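Local coordinates for protein membrane-bound protease PH1510 (Pyrococcus horikoshii OT3, PDB 3WWV) that cleaves proteins, in vitro casein and a stomatin homolog, preferentially near hydrophobic or aromatic residues, as a membrane-bound serine protease whose C-terminal OB-fold domain is this chain, at residues Gly42-Gly47 against Val62-Lys67; Asn22-Ile27 against Lys35-Phe40; Glu8-Leu13 against Lys28-Leu33. All coordinates share one frame; numbering follows the deposited sequence.

Contact 1: residues Gly42-Gly47 against Val62-Lys67; sequences GKIEKG and VVRERK
A salt bridge between Glu-45 and Arg-64, laid over the methyl branch of Ile-44, forms a small surface contact between the loop that follows strand 32-38 and the end of strand 59-64. Only about 204 Å² is buried, and the closest pair of CA atoms, those of Ile-44 and Arg-64, is 7.1 Å apart, so side chains rather than paired backbones make the join. The bond runs from Arg-64 NH2 to Glu-45 OE1 at 2.8 Å and is nearly straight, 166° at the hydrogen. The acceptor oxygen lies in the guanidinium plane, at its edge, and is approached almost along its C-O axis. The carboxylate plane itself is turned 41° from the guanidinium, and with one oxygen engaged this is a single-bonded bridge and not a flat, two-bonded pair. A bend in Glu-45 at chi2 (82°) carries OE1 back toward Arg-64 although its CB points along the contact and not at Arg-64. Ile-44 lies over one face of the guanidinium, near its rim: its CG2 sits 3.8 Å above the plane, where it meets NH2. The other branch ends with CD1 3.8 Å from Arg-64 N, and Ile-44 continues inward against Val-17 and Val-50. Arg-64 NH2 has a second acidic partner, Glu-48 OE2 of the same chain, so the one nitrogen is shared by two carboxylates. That sharing probably offsets the repulsion between the acids, while the apolar carbon over its face probably limits how far the guanidinium can tilt.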
ATOM      1  N   GLY A  42     -14.535   7.436   3.026  1.00 44.28           N
ATOM      2  CA  GLY A  42     -15.010   8.812   3.009  1.00 41.95           C
ATOM      3  C   GLY A  42     -14.319   9.676   4.056  1.00 41.45           C
ATOM      4  O   GLY A  42     -14.246  10.899   3.884  1.00 41.53           O
ATOM      5  N   LYS A  43     -13.805   9.039   5.121  1.00 37.35           N
ATOM      6  CA  LYS A  43     -13.272   9.752   6.294  1.00 34.33           C
ATOM      7  C   LYS A  43     -12.333   8.906   7.173  1.00 32.26           C
ATOM      8  O   LYS A  43     -12.741   7.878   7.719  1.00 31.86           O
ATOM      9  CB  LYS A  43     -14.423  10.305   7.150  1.00 33.92           C
ATOM     10  CG  LYS A  43     -13.986  11.039   8.412  1.00 34.82           C
ATOM     11  CD  LYS A  43     -15.148  11.226   9.376  1.00 37.58           C
ATOM     12  CE  LYS A  43     -16.037  12.376   8.936  1.00 40.46           C
ATOM     13  NZ  LYS A  43     -17.374  12.317   9.582  1.00 43.36           N
ATOM     14  N   ILE A  44     -11.086   9.353   7.310  1.00 28.86           N
ATOM     15  CA  ILE A  44     -10.136   8.761   8.255  1.00 27.65           C
ATOM     16  C   ILE A  44      -9.726   9.810   9.301  1.00 27.55           C
ATOM     17  O   ILE A  44      -9.254  10.886   8.958  1.00 26.45           O
ATOM     18  CB  ILE A  44      -8.903   8.153   7.546  1.00 26.22           C
ATOM     19  CG1 ILE A  44      -9.342   7.146   6.469  1.00 24.96           C
ATOM     20  CG2 ILE A  44      -7.973   7.493   8.559  1.00 25.31           C
ATOM     21  CD1 ILE A  44      -8.195   6.531   5.689  1.00 24.66           C
ATOM     22  N   GLU A  45      -9.909   9.469  10.574  1.00 29.29           N
ATOM     23  CA  GLU A  45      -9.854  10.435  11.682  1.00 30.76           C
ATOM     24  C   GLU A  45      -8.440  10.795  12.130  1.00 30.35           C
ATOM     25  O   GLU A  45      -7.493  10.047  11.895  1.00 29.40           O
ATOM     26  CB  GLU A  45     -10.645   9.910  12.892  1.00 31.77           C
ATOM     27  CG  GLU A  45     -12.143   9.695  12.663  1.00 35.01           C
ATOM     28  CD  GLU A  45     -12.496   8.368  11.972  1.00 36.76           C
ATOM     29  OE1 GLU A  45     -11.587   7.594  11.589  1.00 36.49           O
ATOM     30  OE2 GLU A  45     -13.705   8.095  11.811  1.00 37.74           O
ATOM     31  N   LYS A  46      -8.321  11.943  12.793  1.00 30.18           N
ATOM     32  CA  LYS A  46      -7.072  12.401  13.384  1.00 30.58           C
ATOM     33  C   LYS A  46      -6.511  11.366  14.370  1.00 29.20           C
ATOM     34  O   LYS A  46      -7.250  10.796  15.180  1.00 28.94           O
ATOM     35  CB  LYS A  46      -7.310  13.750  14.069  1.00 34.13           C
ATOM     36  CG  LYS A  46      -6.121  14.361  14.793  1.00 38.80           C
ATOM     37  CD  LYS A  46      -6.554  15.642  15.493  1.00 43.61           C
ATOM     38  CE  LYS A  46      -5.509  16.130  16.492  1.00 48.65           C
ATOM     39  NZ  LYS A  46      -4.424  16.922  15.843  1.00 51.10           N
ATOM     40  N   GLY A  47      -5.210  11.113  14.286  1.00 27.05           N
ATOM     41  CA  GLY A  47      -4.574  10.121  15.138  1.00 25.71           C
ATOM     42  C   GLY A  47      -4.558   8.706  14.580  1.00 25.75           C
ATOM     43  O   GLY A  47      -3.776   7.885  15.037  1.00 25.54           O
ATOM     44  N   VAL A  62      -3.656   6.876   0.626  1.00 19.20           N
ATOM     45  CA  VAL A  62      -3.504   6.056   1.818  1.00 17.62           C
ATOM     46  C   VAL A  62      -4.778   5.263   2.044  1.00 18.42           C
ATOM     47  O   VAL A  62      -5.859   5.675   1.597  1.00 18.92           O
ATOM     48  CB  VAL A  62      -3.206   6.915   3.074  1.00 17.03           C
ATOM     49  CG1 VAL A  62      -1.951   7.761   2.892  1.00 16.54           C
ATOM     50  CG2 VAL A  62      -4.377   7.815   3.427  1.00 16.46           C
ATOM     51  N   VAL A  63      -4.637   4.118   2.705  1.00 18.68           N
ATOM     52  CA  VAL A  63      -5.759   3.389   3.310  1.00 20.15           C
ATOM     53  C   VAL A  63      -5.484   3.362   4.811  1.00 21.42           C
ATOM     54  O   VAL A  63      -4.329   3.526   5.222  1.00 21.28           O
ATOM     55  CB  VAL A  63      -5.908   1.935   2.764  1.00 19.64           C
ATOM     56  CG1 VAL A  63      -6.248   1.946   1.274  1.00 19.31           C
ATOM     57  CG2 VAL A  63      -4.656   1.099   3.017  1.00 18.44           C
ATOM     58  N   ARG A  64      -6.507   3.171   5.644  1.00 23.31           N
ATOM     59  CA  ARG A  64      -6.209   2.971   7.063  1.00 25.23           C
ATOM     60  C   ARG A  64      -5.516   1.643   7.261  1.00 25.72           C
ATOM     61  O   ARG A  64      -5.785   0.675   6.552  1.00 25.48           O
ATOM     62  CB  ARG A  64      -7.410   3.109   8.009  1.00 26.71           C
ATOM     63  CG  ARG A  64      -8.767   2.689   7.487  1.00 28.20           C
ATOM     64  CD  ARG A  64      -9.741   2.468   8.646  1.00 28.93           C
ATOM     65  NE  ARG A  64      -9.606   3.439   9.722  1.00 28.35           N
ATOM     66  CZ  ARG A  64     -10.370   4.520   9.865  1.00 28.82           C
ATOM     67  NH1 ARG A  64     -11.340   4.787   9.009  1.00 28.34           N
ATOM     68  NH2 ARG A  64     -10.155   5.341  10.874  1.00 29.11           N
ATOM     69  N   GLU A  65      -4.596   1.625   8.213  1.00 26.18           N
ATOM     70  CA  GLU A  65      -3.817   0.439   8.498  1.00 27.00           C
ATOM     71  C   GLU A  65      -4.762  -0.720   8.883  1.00 26.78           C
ATOM     72  O   GLU A  65      -5.724  -0.524   9.628  1.00 24.25           O
ATOM     73  CB  GLU A  65      -2.802   0.770   9.601  1.00 27.10           C
ATOM     74  CG  GLU A  65      -1.936  -0.387  10.083  1.00 29.36           C
ATOM     75  CD  GLU A  65      -0.958  -0.904   9.041  1.00 30.41           C
ATOM     76  OE1 GLU A  65      -1.095  -0.578   7.841  1.00 30.62           O
ATOM     77  OE2 GLU A  65      -0.044  -1.660   9.431  1.00 32.56           O
ATOM     78  N   ARG A  66      -4.501  -1.905   8.344  1.00 28.52           N
ATOM     79  CA  ARG A  66      -5.293  -3.094   8.672  1.00 31.81           C
ATOM     80  C   ARG A  66      -5.062  -3.605  10.097  1.00 36.04           C
ATOM     81  O   ARG A  66      -3.942  -3.552  10.617  1.00 35.93           O
ATOM     82  CB  ARG A  66      -5.024  -4.211   7.669  1.00 32.34           C
ATOM     83  CG  ARG A  66      -5.382  -3.852   6.236  1.00 32.11           C
ATOM     84  CD  ARG A  66      -6.841  -4.136   5.932  1.00 31.34           C
ATOM     85  NE  ARG A  66      -7.112  -3.884   4.523  1.00 30.86           N
ATOM     86  CZ  ARG A  66      -7.981  -4.558   3.775  1.00 31.26           C
ATOM     87  NH1 ARG A  66      -8.695  -5.557   4.284  1.00 30.65           N
ATOM     88  NH2 ARG A  66      -8.134  -4.221   2.505  1.00 30.72           N
ATOM     89  N   LYS A  67      -6.143  -4.110  10.704  1.00 40.23           N
ATOM     90  CA  LYS A  67      -6.176  -4.615  12.090  1.00 44.07           C
ATOM     91  C   LYS A  67      -5.606  -3.608  13.089  1.00 46.00           C
ATOM     92  O   LYS A  67      -6.121  -2.493  13.229  1.00 47.82           O
ATOM     93  CB  LYS A  67      -5.482  -5.985  12.238  1.00 45.67           C
ATOM     94  CG  LYS A  67      -5.520  -6.907  11.017  1.00 47.26           C
ATOM     95  CD  LYS A  67      -6.924  -7.356  10.629  1.00 50.83           C
ATOM     96  CE  LYS A  67      -6.883  -8.209   9.364  1.00 52.31           C
ATOM     97  NZ  LYS A  67      -8.066  -7.991   8.483  1.00 50.70           N
TER

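Contact 2: residues Asn22-Ile27 against Lys35-Phe40; sequences NPEGMI and KARSKF
Arg-37 and Glu-24 face each other as a non-hydrogen-bonded pair in the antiparallel hairpin of strands 24-29 and 32-38, their side chains running side by side in the same direction. From CB the Arg-37 chain leaves with CG anti to the backbone N (chi1 -175°), which sets CG 3.9 Å from Glu-24 CG. The next carbon, CD, packs on that same Glu-24 CG at 3.8 Å and has OE2 just beyond. A bend at chi3 then swings the guanidinium away from a direct bridge: NH1 stays 4.2 Å from Glu-24 OE2, an attraction of opposite charges too long for a salt bridge. The tip is held instead by Asp-56, whose OD2 forms a salt bridge with NH2. Backbone bonds fix the register. Gly-25 and Ala-36 exchange two, Gly-25 N to Ala-36 O at 2.9 Å and Ala-36 N to Gly-25 O at 3.0 Å, and Ser-38 N adds a third to the carbonyl of Pro-23, which follows a cis peptide bond near a bound sodium ion. On the other face of the hairpin Ala-36 CB packs against three carbons of Ile-27, the nearest being CG2 at 3.7 Å. Ile-27 also reaches Leu-60 and Val-62, so this is the inward face. The axes of 24-27 and 35-38 run 126° apart, well short of antiparallel, so the hairpin is strongly twisted. Strand 14-19 flanks the hairpin through backbone bonds at Met-26, and strand 59-64, parallel to 32-38, flanks it through Leu-60, bonded to Lys-35 and Arg-37.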
ATOM      1  N   ASN A  22     -10.913  13.636   4.801  1.00 29.65           N
ATOM      2  CA  ASN A  22     -12.357  13.644   4.568  1.00 32.06           C
ATOM      3  C   ASN A  22     -12.847  14.001   3.156  1.00 30.69           C
ATOM      4  O   ASN A  22     -13.733  14.834   3.034  1.00 30.87           O
ATOM      5  CB  ASN A  22     -13.024  14.574   5.588  1.00 35.26           C
ATOM      6  CG  ASN A  22     -12.394  15.963   5.616  1.00 38.90           C
ATOM      7  OD1 ASN A  22     -12.140  16.515   6.691  1.00 42.57           O
ATOM      8  ND2 ASN A  22     -12.134  16.532   4.437  1.00 38.41           N
ATOM      9  N   PRO A  23     -12.300  13.364   2.086  1.00 30.35           N
ATOM     10  CA  PRO A  23     -11.277  12.313   2.014  1.00 28.58           C
ATOM     11  C   PRO A  23      -9.850  12.879   1.989  1.00 28.38           C
ATOM     12  O   PRO A  23      -8.891  12.121   2.148  1.00 27.76           O
ATOM     13  CB  PRO A  23     -11.600  11.616   0.688  1.00 28.10           C
ATOM     14  CG  PRO A  23     -12.155  12.698  -0.172  1.00 27.98           C
ATOM     15  CD  PRO A  23     -12.785  13.728   0.736  1.00 28.77           C
ATOM     16  N   GLU A  24      -9.730  14.197   1.811  1.00 27.89           N
ATOM     17  CA  GLU A  24      -8.438  14.888   1.775  1.00 28.45           C
ATOM     18  C   GLU A  24      -8.053  15.497   3.128  1.00 26.63           C
ATOM     19  O   GLU A  24      -8.907  15.902   3.915  1.00 24.74           O
ATOM     20  CB  GLU A  24      -8.432  15.959   0.674  1.00 31.61           C
ATOM     21  CG  GLU A  24      -8.430  15.383  -0.739  1.00 35.92           C
ATOM     22  CD  GLU A  24      -8.545  16.434  -1.833  1.00 40.14           C
ATOM     23  OE1 GLU A  24      -9.423  17.318  -1.744  1.00 41.84           O
ATOM     24  OE2 GLU A  24      -7.760  16.362  -2.807  1.00 43.31           O
ATOM     25  N   GLY A  25      -6.757  15.548   3.398  1.00 26.04           N
ATOM     26  CA  GLY A  25      -6.261  16.065   4.673  1.00 25.21           C
ATOM     27  C   GLY A  25      -4.746  16.060   4.740  1.00 25.19           C
ATOM     28  O   GLY A  25      -4.071  16.239   3.726  1.00 23.94           O
ATOM     29  N   MET A  26      -4.223  15.802   5.931  1.00 25.60           N
ATOM     30  CA  MET A  26      -2.818  15.978   6.208  1.00 28.59           C
ATOM     31  C   MET A  26      -2.320  14.805   7.050  1.00 27.05           C
ATOM     32  O   MET A  26      -2.970  14.426   8.023  1.00 26.59           O
ATOM     33  CB  MET A  26      -2.647  17.293   6.970  1.00 33.06           C
ATOM     34  CG  MET A  26      -1.314  17.983   6.786  1.00 41.70           C
ATOM     35  SD  MET A  26      -1.236  18.892   5.239  1.00 51.57           S
ATOM     36  CE  MET A  26       0.533  19.147   5.109  1.00 47.09           C
ATOM     37  N   ILE A  27      -1.184  14.218   6.676  1.00 25.75           N
ATOM     38  CA  ILE A  27      -0.581  13.146   7.481  1.00 27.19           C
ATOM     39  C   ILE A  27       0.889  13.411   7.806  1.00 28.53           C
ATOM     40  O   ILE A  27       1.569  14.174   7.113  1.00 28.53           O
ATOM     41  CB  ILE A  27      -0.708  11.733   6.846  1.00 26.09           C
ATOM     42  CG1 ILE A  27       0.136  11.609   5.568  1.00 26.70           C
ATOM     43  CG2 ILE A  27      -2.163  11.353   6.630  1.00 25.26           C
ATOM     44  CD1 ILE A  27       0.121  10.217   4.955  1.00 25.66           C
ATOM     45  N   LYS A  35       0.370  16.258   2.386  1.00 25.09           N
ATOM     46  CA  LYS A  35      -1.008  16.220   1.932  1.00 25.40           C
ATOM     47  C   LYS A  35      -1.325  14.760   1.653  1.00 24.61           C
ATOM     48  O   LYS A  35      -0.474  14.022   1.152  1.00 24.60           O
ATOM     49  CB  LYS A  35      -1.189  17.034   0.657  1.00 28.00           C
ATOM     50  CG  LYS A  35      -1.205  18.539   0.846  1.00 33.01           C
ATOM     51  CD  LYS A  35      -1.377  19.248  -0.493  1.00 38.15           C
ATOM     52  CE  LYS A  35      -1.908  20.663  -0.301  1.00 41.90           C
ATOM     53  NZ  LYS A  35      -2.897  21.042  -1.357  1.00 45.37           N
ATOM     54  N   ALA A  36      -2.541  14.341   1.988  1.00 23.75           N
ATOM     55  CA  ALA A  36      -2.941  12.952   1.810  1.00 23.93           C
ATOM     56  C   ALA A  36      -4.420  12.838   1.478  1.00 24.62           C
ATOM     57  O   ALA A  36      -5.208  13.742   1.780  1.00 24.35           O
ATOM     58  CB  ALA A  36      -2.598  12.122   3.044  1.00 23.28           C
ATOM     59  N   ARG A  37      -4.774  11.718   0.853  1.00 25.06           N
ATOM     60  CA  ARG A  37      -6.135  11.450   0.394  1.00 27.04           C
ATOM     61  C   ARG A  37      -6.411   9.964   0.622  1.00 25.47           C
ATOM     62  O   ARG A  37      -5.612   9.128   0.222  1.00 25.42           O
ATOM     63  CB  ARG A  37      -6.240  11.807  -1.098  1.00 29.01           C
ATOM     64  CG  ARG A  37      -7.625  11.703  -1.710  1.00 32.33           C
ATOM     65  CD  ARG A  37      -7.706  12.412  -3.061  1.00 35.42           C
ATOM     66  NE  ARG A  37      -7.105  11.653  -4.167  1.00 37.56           N
ATOM     67  CZ  ARG A  37      -6.152  12.107  -4.994  1.00 38.52           C
ATOM     68  NH1 ARG A  37      -5.649  13.333  -4.875  1.00 36.94           N
ATOM     69  NH2 ARG A  37      -5.700  11.322  -5.959  1.00 39.29           N
ATOM     70  N   SER A  38      -7.511   9.628   1.287  1.00 24.64           N
ATOM     71  CA  SER A  38      -7.844   8.221   1.476  1.00 25.32           C
ATOM     72  C   SER A  38      -8.352   7.642   0.168  1.00 24.26           C
ATOM     73  O   SER A  38      -9.126   8.290  -0.532  1.00 23.35           O
ATOM     74  CB  SER A  38      -8.875   8.028   2.579  1.00 26.66           C
ATOM     75  OG  SER A  38     -10.076   8.688   2.256  1.00 30.74           O
ATOM     76  N   LYS A  39      -7.905   6.431  -0.161  1.00 24.21           N
ATOM     77  CA  LYS A  39      -8.252   5.820  -1.446  1.00 24.69           C
ATOM     78  C   LYS A  39      -9.736   5.479  -1.603  1.00 26.07           C
ATOM     79  O   LYS A  39     -10.307   5.737  -2.655  1.00 25.94           O
ATOM     80  CB  LYS A  39      -7.408   4.586  -1.731  1.00 24.49           C
ATOM     81  CG  LYS A  39      -7.501   4.153  -3.190  1.00 23.95           C
ATOM     82  CD  LYS A  39      -6.611   2.970  -3.496  1.00 23.08           C
ATOM     83  CE  LYS A  39      -6.977   2.396  -4.849  1.00 24.03           C
ATOM     84  NZ  LYS A  39      -6.420   3.195  -5.971  1.00 23.74           N
ATOM     85  N   PHE A  40     -10.354   4.905  -0.572  1.00 27.60           N
ATOM     86  CA  PHE A  40     -11.757   4.485  -0.683  1.00 30.78           C
ATOM     87  C   PHE A  40     -12.634   5.186   0.324  1.00 35.34           C
ATOM     88  O   PHE A  40     -13.701   5.700  -0.033  1.00 33.39           O
ATOM     89  CB  PHE A  40     -11.931   2.989  -0.423  1.00 28.64           C
ATOM     90  CG  PHE A  40     -10.958   2.126  -1.135  1.00 27.14           C
ATOM     91  CD1 PHE A  40     -11.167   1.773  -2.461  1.00 26.41           C
ATOM     92  CD2 PHE A  40      -9.848   1.626  -0.463  1.00 26.24           C
ATOM     93  CE1 PHE A  40     -10.271   0.952  -3.115  1.00 26.10           C
ATOM     94  CE2 PHE A  40      -8.953   0.800  -1.107  1.00 25.63           C
ATOM     95  CZ  PHE A  40      -9.161   0.471  -2.434  1.00 25.76           C
TER

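Contact 3: residues Glu8-Leu13 against Lys28-Leu33; sequences EEMIGL and KVRGEL
Met-10 is folded by successive bends at chi2 (-52°) and chi3 (-67°), which curl its thioether back so that SD and CE reach Arg-30 and Val-29. Arg-30 bends in turn at chi3, and the two side chains cross at about a right angle. The closest approach, Met-10 SD to Arg-30 NH2, is 3.1 Å; the sulfur comes in obliquely to the guanidinium and no hydrogen bond is formed, so a close polar contact is all the geometry supports. The same NH2 makes a salt bridge with Glu-32 OE2 at 2.6 Å, within its own turn. Below this charged end the contact is apolar. Val-29 CG1, anti to the backbone N (chi1 173°), is the meeting point, with Met-10 CE at 3.8 Å and Leu-13 CD1 at 3.7 Å. Leu-13 CD1 also approaches Arg-30, 4.3 Å from its CD. An alanine in place of Met-10 would probably open a gap beside Val-29 CG1 and leave the Arg-30 guanidinium freer to turn about its bond to Glu-32. Each side is shaped by a beta turn. Met-10 to Leu-13 is a type II turn, closed by Leu-13 N to Met-10 O at 3.2 Å, and Gly-12 takes the positive phi it needs. Val-29 to Glu-32 is type II', closed in both directions by backbone bonds, with Arg-30 as its first central residue. Met-10 and Val-29 both touch Leu-60, and Met-10 also meets Met-55, while Ile-11 O accepts a bond from Arg-66 of the second subunit. The arrangement is a two-residue beta-hairpin turn packed against Met-10, at the end of a short, weakly bonded helix, and Leu-13, in the turn leading to the first strand of the OB-fold domain.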
ATOM      1  N   GLU A   8       8.618   5.521  -5.024  1.00 39.38           N
ATOM      2  CA  GLU A   8       9.312   4.389  -4.445  1.00 39.21           C
ATOM      3  C   GLU A   8       9.678   4.635  -2.982  1.00 36.34           C
ATOM      4  O   GLU A   8       9.694   3.709  -2.179  1.00 36.65           O
ATOM      5  CB  GLU A   8      10.553   4.069  -5.271  1.00 41.44           C
ATOM      6  CG  GLU A   8      11.138   2.700  -4.978  1.00 45.90           C
ATOM      7  CD  GLU A   8      12.085   2.211  -6.060  1.00 48.21           C
ATOM      8  OE1 GLU A   8      12.796   1.217  -5.802  1.00 49.24           O
ATOM      9  OE2 GLU A   8      12.116   2.809  -7.163  1.00 50.51           O
ATOM     10  N   GLU A   9       9.959   5.887  -2.645  1.00 33.91           N
ATOM     11  CA  GLU A   9      10.387   6.247  -1.302  1.00 31.36           C
ATOM     12  C   GLU A   9       9.216   6.233  -0.330  1.00 28.34           C
ATOM     13  O   GLU A   9       9.387   5.897   0.838  1.00 28.56           O
ATOM     14  CB  GLU A   9      11.043   7.633  -1.295  1.00 33.74           C
ATOM     15  CG  GLU A   9      12.055   7.864  -2.407  1.00 38.60           C
ATOM     16  CD  GLU A   9      12.656   9.261  -2.370  1.00 42.62           C
ATOM     17  OE1 GLU A   9      12.583   9.965  -3.401  1.00 45.22           O
ATOM     18  OE2 GLU A   9      13.190   9.664  -1.309  1.00 44.51           O
ATOM     19  N   MET A  10       8.031   6.593  -0.813  1.00 25.46           N
ATOM     20  CA  MET A  10       6.876   6.810   0.069  1.00 24.72           C
ATOM     21  C   MET A  10       5.939   5.610   0.189  1.00 23.69           C
ATOM     22  O   MET A  10       5.347   5.392   1.248  1.00 23.73           O
ATOM     23  CB  MET A  10       6.060   8.037  -0.372  1.00 24.72           C
ATOM     24  CG  MET A  10       6.835   9.347  -0.446  1.00 25.00           C
ATOM     25  SD  MET A  10       7.722   9.693   1.073  1.00 25.84           S
ATOM     26  CE  MET A  10       6.387   9.989   2.235  1.00 24.89           C
ATOM     27  N   ILE A  11       5.803   4.845  -0.890  1.00 21.18           N
ATOM     28  CA  ILE A  11       4.824   3.776  -0.941  1.00 20.80           C
ATOM     29  C   ILE A  11       5.185   2.641   0.029  1.00 21.32           C
ATOM     30  O   ILE A  11       6.324   2.170   0.073  1.00 21.03           O
ATOM     31  CB  ILE A  11       4.578   3.305  -2.400  1.00 20.06           C
ATOM     32  CG1 ILE A  11       3.867   4.420  -3.174  1.00 19.62           C
ATOM     33  CG2 ILE A  11       3.726   2.043  -2.435  1.00 19.65           C
ATOM     34  CD1 ILE A  11       3.684   4.153  -4.653  1.00 20.86           C
ATOM     35  N   GLY A  12       4.213   2.237   0.840  1.00 21.72           N
ATOM     36  CA  GLY A  12       4.437   1.192   1.834  1.00 21.35           C
ATOM     37  C   GLY A  12       4.671   1.701   3.240  1.00 21.82           C
ATOM     38  O   GLY A  12       4.537   0.942   4.193  1.00 21.90           O
ATOM     39  N   LEU A  13       5.031   2.978   3.378  1.00 22.72           N
ATOM     40  CA  LEU A  13       5.282   3.565   4.704  1.00 23.39           C
ATOM     41  C   LEU A  13       4.001   3.736   5.518  1.00 24.17           C
ATOM     42  O   LEU A  13       2.904   3.845   4.958  1.00 24.26           O
ATOM     43  CB  LEU A  13       5.988   4.925   4.591  1.00 23.13           C
ATOM     44  CG  LEU A  13       7.436   4.941   4.081  1.00 23.99           C
ATOM     45  CD1 LEU A  13       7.968   6.360   3.972  1.00 22.62           C
ATOM     46  CD2 LEU A  13       8.351   4.086   4.951  1.00 23.70           C
ATOM     47  N   LYS A  28       1.369  12.775   8.868  1.00 28.81           N
ATOM     48  CA  LYS A  28       2.776  12.824   9.198  1.00 29.86           C
ATOM     49  C   LYS A  28       3.408  11.484   8.845  1.00 30.18           C
ATOM     50  O   LYS A  28       2.976  10.442   9.332  1.00 30.20           O
ATOM     51  CB  LYS A  28       2.974  13.160  10.675  1.00 31.79           C
ATOM     52  CG  LYS A  28       4.292  13.868  10.963  1.00 34.64           C
ATOM     53  CD  LYS A  28       4.323  14.417  12.385  1.00 37.53           C
ATOM     54  CE  LYS A  28       5.568  15.255  12.640  1.00 38.74           C
ATOM     55  NZ  LYS A  28       5.553  16.531  11.865  1.00 39.88           N
ATOM     56  N   VAL A  29       4.397  11.508   7.960  1.00 30.75           N
ATOM     57  CA  VAL A  29       5.135  10.304   7.610  1.00 34.12           C
ATOM     58  C   VAL A  29       6.610  10.589   7.802  1.00 37.78           C
ATOM     59  O   VAL A  29       7.143  11.532   7.208  1.00 37.82           O
ATOM     60  CB  VAL A  29       4.869   9.830   6.167  1.00 33.80           C
ATOM     61  CG1 VAL A  29       5.798   8.683   5.802  1.00 33.44           C
ATOM     62  CG2 VAL A  29       3.431   9.377   6.013  1.00 33.28           C
ATOM     63  N   ARG A  30       7.255   9.742   8.611  1.00 43.53           N
ATOM     64  CA  ARG A  30       8.577  10.006   9.183  1.00 47.41           C
ATOM     65  C   ARG A  30       8.441  11.283  10.026  1.00 47.32           C
ATOM     66  O   ARG A  30       7.625  11.326  10.952  1.00 50.29           O
ATOM     67  CB  ARG A  30       9.663  10.103   8.098  1.00 51.10           C
ATOM     68  CG  ARG A  30       9.823   8.832   7.269  1.00 55.87           C
ATOM     69  CD  ARG A  30      10.601   9.075   5.980  1.00 60.25           C
ATOM     70  NE  ARG A  30       9.923  10.010   5.075  1.00 64.04           N
ATOM     71  CZ  ARG A  30      10.296  10.271   3.822  1.00 64.93           C
ATOM     72  NH1 ARG A  30      11.351   9.672   3.279  1.00 65.48           N
ATOM     73  NH2 ARG A  30       9.604  11.135   3.100  1.00 65.18           N
ATOM     74  N   GLY A  31       9.196  12.325   9.705  1.00 43.22           N
ATOM     75  CA  GLY A  31       9.031  13.582  10.416  1.00 44.47           C
ATOM     76  C   GLY A  31       8.235  14.598   9.623  1.00 43.72           C
ATOM     77  O   GLY A  31       7.853  15.637  10.158  1.00 45.65           O
ATOM     78  N   GLU A  32       7.980  14.286   8.352  1.00 41.36           N
ATOM     79  CA  GLU A  32       7.423  15.238   7.391  1.00 38.81           C
ATOM     80  C   GLU A  32       5.905  15.295   7.396  1.00 34.56           C
ATOM     81  O   GLU A  32       5.228  14.268   7.511  1.00 32.07           O
ATOM     82  CB  GLU A  32       7.858  14.878   5.964  1.00 43.05           C
ATOM     83  CG  GLU A  32       9.333  15.030   5.632  1.00 47.16           C
ATOM     84  CD  GLU A  32       9.604  14.739   4.159  1.00 52.70           C
ATOM     85  OE1 GLU A  32       9.410  15.650   3.312  1.00 53.20           O
ATOM     86  OE2 GLU A  32      10.005  13.594   3.842  1.00 52.85           O
ATOM     87  N   LEU A  33       5.378  16.502   7.224  1.00 30.80           N
ATOM     88  CA  LEU A  33       3.961  16.682   6.956  1.00 28.31           C
ATOM     89  C   LEU A  33       3.699  16.512   5.469  1.00 28.00           C
ATOM     90  O   LEU A  33       4.415  17.078   4.639  1.00 28.56           O
ATOM     91  CB  LEU A  33       3.494  18.062   7.392  1.00 27.33           C
ATOM     92  CG  LEU A  33       3.378  18.394   8.876  1.00 27.47           C
ATOM     93  CD1 LEU A  33       2.879  19.826   9.002  1.00 26.68           C
ATOM     94  CD2 LEU A  33       2.444  17.429   9.591  1.00 26.74           C
TER

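Overall arrangement
From the N terminus, 8-13 opens contact 3, which closes when the chain reaches 28-33. Contact 2 opens at 22-27, before that closure, and closes at 35-40, so the two cross and share strands 24-29 and 32-38; Met-26 CE packs on Leu-33 CB where they meet. Contact 1 follows in series, opening at 42-47 and closing at 62-67. It touches contact 2 through Val-62, whose backbone bonds to Arg-37 and Lys-39. Contacts 1 and 3, about 15 Å between centres, join separate parts of the sheet on opposite sides of the chain's centre, with the hairpin of contact 2 sharing strands with contact 3 and touching contact 1.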